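Local atomic coordinates of putative type VI secretion protein (Escherichia coli, PDB entry 3U66), a protein that probably serves as an inner-membrane-attached component of the type VI secretion system, related to the DotU proteins of type IVb systems. Residues L125-Q133 / I152-F162. Residues are numbered along the deposited sequence; the frame is centred on the assembly and turned at random.
Sequences LTCLCRTLQ and IRALTARVPAF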
loop_
_atom_site.group_PDB
_atom_site.type_symbol
_atom_site.label_atom_id
_atom_site.label_comp_id
_atom_site.label_asym_id
_atom_site.label_seq_id
_atom_site.Cartn_x
_atom_site.Cartn_y
_atom_site.Cartn_z
ATOM N N LEU A 125 -7.782 -5.660 -6.563
ATOM C CA LEU A 125 -8.633 -4.631 -5.943
ATOM C C LEU A 125 -8.685 -4.778 -4.434
ATOM O O LEU A 125 -8.795 -3.767 -3.736
ATOM C CB LEU A 125 -10.082 -4.662 -6.482
ATOM C CG LEU A 125 -10.371 -4.237 -7.926
ATOM C CD1 LEU A 125 -11.853 -4.164 -8.151
ATOM C CD2 LEU A 125 -9.751 -2.899 -8.267
ATOM N N THR A 126 -8.646 -6.037 -3.935
ATOM C CA THR A 126 -8.667 -6.349 -2.506
ATOM C C THR A 126 -7.386 -5.823 -1.867
ATOM O O THR A 126 -7.454 -5.090 -0.878
ATOM C CB THR A 126 -8.902 -7.854 -2.283
ATOM O OG1 THR A 126 -10.156 -8.220 -2.869
ATOM C CG2 THR A 126 -8.871 -8.251 -0.804
ATOM N N CYS A 127 -6.231 -6.155 -2.469
ATOM C CA CYS A 127 -4.913 -5.739 -1.999
ATOM C C CYS A 127 -4.740 -4.228 -1.984
ATOM O O CYS A 127 -4.164 -3.701 -1.034
ATOM C CB CYS A 127 -3.822 -6.431 -2.802
ATOM S SG CYS A 127 -3.697 -8.204 -2.468
ATOM N N LEU A 128 -5.285 -3.533 -3.003
ATOM C CA LEU A 128 -5.251 -2.075 -3.110
ATOM C C LEU A 128 -6.116 -1.416 -2.017
ATOM O O LEU A 128 -5.789 -0.321 -1.542
ATOM C CB LEU A 128 -5.672 -1.611 -4.518
ATOM C CG LEU A 128 -4.728 -1.974 -5.676
ATOM C CD1 LEU A 128 -5.352 -1.645 -7.000
ATOM C CD2 LEU A 128 -3.372 -1.282 -5.551
ATOM N N CYS A 129 -7.203 -2.103 -1.604
ATOM C CA CYS A 129 -8.081 -1.646 -0.530
ATOM C C CYS A 129 -7.379 -1.854 0.801
ATOM O O CYS A 129 -7.409 -0.976 1.665
ATOM C CB CYS A 129 -9.426 -2.372 -0.569
ATOM S SG CYS A 129 -10.528 -1.808 -1.886
ATOM N N ARG A 130 -6.731 -3.015 0.952
ATOM C CA ARG A 130 -5.979 -3.374 2.152
ATOM C C ARG A 130 -4.807 -2.414 2.344
ATOM O O ARG A 130 -4.556 -1.997 3.479
ATOM C CB ARG A 130 -5.510 -4.838 2.084
ATOM C CG ARG A 130 -5.719 -5.640 3.367
ATOM C CD ARG A 130 -7.183 -5.843 3.688
ATOM N NE ARG A 130 -7.479 -7.172 4.221
ATOM C CZ ARG A 130 -7.979 -7.409 5.429
ATOM N NH1 ARG A 130 -8.237 -6.402 6.258
ATOM N NH2 ARG A 130 -8.220 -8.649 5.823
ATOM N N THR A 131 -4.142 -2.012 1.225
ATOM C CA THR A 131 -3.022 -1.070 1.213
ATOM C C THR A 131 -3.472 0.279 1.801
ATOM O O THR A 131 -2.776 0.836 2.644
ATOM C CB THR A 131 -2.417 -0.979 -0.203
ATOM O OG1 THR A 131 -1.937 -2.271 -0.589
ATOM C CG2 THR A 131 -1.291 0.038 -0.310
ATOM N N LEU A 132 -4.656 0.760 1.387
ATOM C CA LEU A 132 -5.234 2.020 1.863
ATOM C C LEU A 132 -5.768 1.929 3.283
ATOM O O LEU A 132 -5.687 2.917 4.015
ATOM C CB LEU A 132 -6.329 2.550 0.917
ATOM C CG LEU A 132 -5.935 2.897 -0.527
ATOM C CD1 LEU A 132 -7.075 3.540 -1.249
ATOM C CD2 LEU A 132 -4.720 3.797 -0.593
ATOM N N GLN A 133 -6.319 0.757 3.671
ATOM C CA GLN A 133 -6.848 0.489 5.010
ATOM C C GLN A 133 -5.726 0.524 6.041
ATOM O O GLN A 133 -5.937 1.041 7.131
ATOM C CB GLN A 133 -7.558 -0.879 5.045
ATOM C CG GLN A 133 -8.193 -1.232 6.396
ATOM C CD GLN A 133 -8.455 -2.702 6.610
ATOM O OE1 GLN A 133 -8.140 -3.559 5.783
ATOM N NE2 GLN A 133 -9.018 -3.028 7.753
ATOM N N ILE A 152 -10.940 6.748 -3.776
ATOM C CA ILE A 152 -11.201 5.826 -2.662
ATOM C C ILE A 152 -12.637 5.268 -2.763
ATOM O O ILE A 152 -12.802 4.048 -2.786
ATOM C CB ILE A 152 -10.898 6.479 -1.283
ATOM C CG1 ILE A 152 -9.381 6.715 -1.109
ATOM C CG2 ILE A 152 -11.469 5.655 -0.117
ATOM C CD1 ILE A 152 -8.955 7.635 0.065
ATOM N N ARG A 153 -13.651 6.163 -2.899
ATOM C CA ARG A 153 -15.074 5.802 -3.032
ATOM C C ARG A 153 -15.337 4.859 -4.209
ATOM O O ARG A 153 -16.052 3.870 -4.045
ATOM C CB ARG A 153 -15.946 7.054 -3.170
ATOM C CG ARG A 153 -16.306 7.702 -1.848
ATOM C CD ARG A 153 -16.957 9.056 -2.068
ATOM N NE ARG A 153 -16.131 10.152 -1.565
ATOM C CZ ARG A 153 -16.264 10.691 -0.357
ATOM N NH1 ARG A 153 -17.205 10.256 0.470
ATOM N NH2 ARG A 153 -15.470 11.681 0.025
ATOM N N ALA A 154 -14.728 5.152 -5.372
ATOM C CA ALA A 154 -14.857 4.374 -6.602
ATOM C C ALA A 154 -14.263 2.980 -6.475
ATOM O O ALA A 154 -14.869 2.021 -6.953
ATOM C CB ALA A 154 -14.208 5.117 -7.756
ATOM N N LEU A 155 -13.085 2.873 -5.825
ATOM C CA LEU A 155 -12.367 1.619 -5.584
ATOM C C LEU A 155 -13.136 0.784 -4.578
ATOM O O LEU A 155 -13.286 -0.420 -4.759
ATOM C CB LEU A 155 -10.936 1.919 -5.094
ATOM C CG LEU A 155 -10.083 0.755 -4.570
ATOM C CD1 LEU A 155 -9.586 -0.141 -5.695
ATOM C CD2 LEU A 155 -8.918 1.279 -3.775
ATOM N N THR A 156 -13.646 1.445 -3.544
ATOM C CA THR A 156 -14.460 0.889 -2.465
ATOM C C THR A 156 -15.750 0.265 -3.017
ATOM O O THR A 156 -16.118 -0.833 -2.596
ATOM C CB THR A 156 -14.637 1.988 -1.386
ATOM O OG1 THR A 156 -13.745 1.750 -0.298
ATOM C CG2 THR A 156 -16.064 2.183 -0.915
ATOM N N ALA A 157 -16.394 0.955 -3.990
ATOM C CA ALA A 157 -17.659 0.565 -4.620
ATOM C C ALA A 157 -17.568 -0.723 -5.444
ATOM O O ALA A 157 -18.578 -1.416 -5.611
ATOM C CB ALA A 157 -18.186 1.708 -5.480
ATOM N N ARG A 158 -16.366 -1.038 -5.957
ATOM C CA ARG A 158 -16.151 -2.208 -6.796
ATOM C C ARG A 158 -15.732 -3.482 -6.079
ATOM O O ARG A 158 -15.617 -4.532 -6.722
ATOM C CB ARG A 158 -15.260 -1.872 -7.988
ATOM C CG ARG A 158 -16.088 -1.691 -9.241
ATOM C CD ARG A 158 -15.543 -0.610 -10.124
ATOM N NE ARG A 158 -14.631 -1.142 -11.129
ATOM C CZ ARG A 158 -13.924 -0.379 -11.953
ATOM N NH1 ARG A 158 -14.007 0.943 -11.880
ATOM N NH2 ARG A 158 -13.115 -0.932 -12.844
ATOM N N VAL A 159 -15.563 -3.410 -4.747
ATOM C CA VAL A 159 -15.206 -4.563 -3.915
ATOM C C VAL A 159 -16.234 -4.744 -2.770
ATOM O O VAL A 159 -16.465 -3.798 -2.008
ATOM C CB VAL A 159 -13.711 -4.558 -3.465
ATOM C CG1 VAL A 159 -13.385 -3.339 -2.629
ATOM C CG2 VAL A 159 -13.319 -5.835 -2.726
ATOM N N PRO A 160 -16.911 -5.919 -2.685
ATOM C CA PRO A 160 -17.935 -6.100 -1.631
ATOM C C PRO A 160 -17.395 -6.080 -0.207
ATOM O O PRO A 160 -18.048 -5.541 0.686
ATOM C CB PRO A 160 -18.578 -7.453 -1.973
ATOM C CG PRO A 160 -17.559 -8.172 -2.786
ATOM C CD PRO A 160 -16.804 -7.117 -3.548
ATOM N N ALA A 161 -16.189 -6.630 -0.011
ATOM C CA ALA A 161 -15.497 -6.749 1.274
ATOM C C ALA A 161 -15.093 -5.388 1.912
ATOM O O ALA A 161 -14.709 -5.335 3.088
ATOM C CB ALA A 161 -14.266 -7.625 1.096
ATOM N N PHE A 162 -15.141 -4.309 1.128
ATOM C CA PHE A 162 -14.692 -3.009 1.585
ATOM C C PHE A 162 -15.653 -1.883 1.330
ATOM O O PHE A 162 -16.423 -1.902 0.365
ATOM C CB PHE A 162 -13.324 -2.678 0.960
ATOM C CG PHE A 162 -12.197 -3.559 1.436
ATOM C CD1 PHE A 162 -11.904 -4.752 0.786
ATOM C CD2 PHE A 162 -11.434 -3.204 2.540
ATOM C CE1 PHE A 162 -10.882 -5.582 1.244
ATOM C CE2 PHE A 162 -10.399 -4.024 2.986
ATOM C CZ PHE A 162 -10.137 -5.210 2.341
#
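F162 lays one face of its ring against C129, whose CB stands 3.6 Å from the ring centroid and 12° off its normal, a CH-pi contact. A small cysteine suits this place because it lets the flat ring lie close to the helix. C129 SG, anti to the carbonyl carbon, turns obliquely past the ring (a sulfur-aromatic contact) toward V159 and L155. The ring's edge meets T126 CG2, R130 CD and Q133 OE1. R130 NH1 donates to a lone pair of Q133 OE1 at 2.9 Å, tying the two polar chains together beside the ring, while R130 NE forms a salt bridge with E10 of helix 7-24.

L155 has CG anti to the backbone N (chi1 170°), which carries the branched end into a hole formed by L125, L128, C129 and L132. The fork sets CD1 on L125 CD2 at 3.8 Å and CD2 on L132 CD1 at 3.9 Å, with CG against C129 SG. L155 is thus a knob in a four-residue hole where segments 125-133 and 152-157 cross at -135°. The type I turn V159-F162 brings V159 beside L125 and F162 beside C129, a largely apolar contact of a helix and its following turn with a second helix in this all-helical DotU-family bundle.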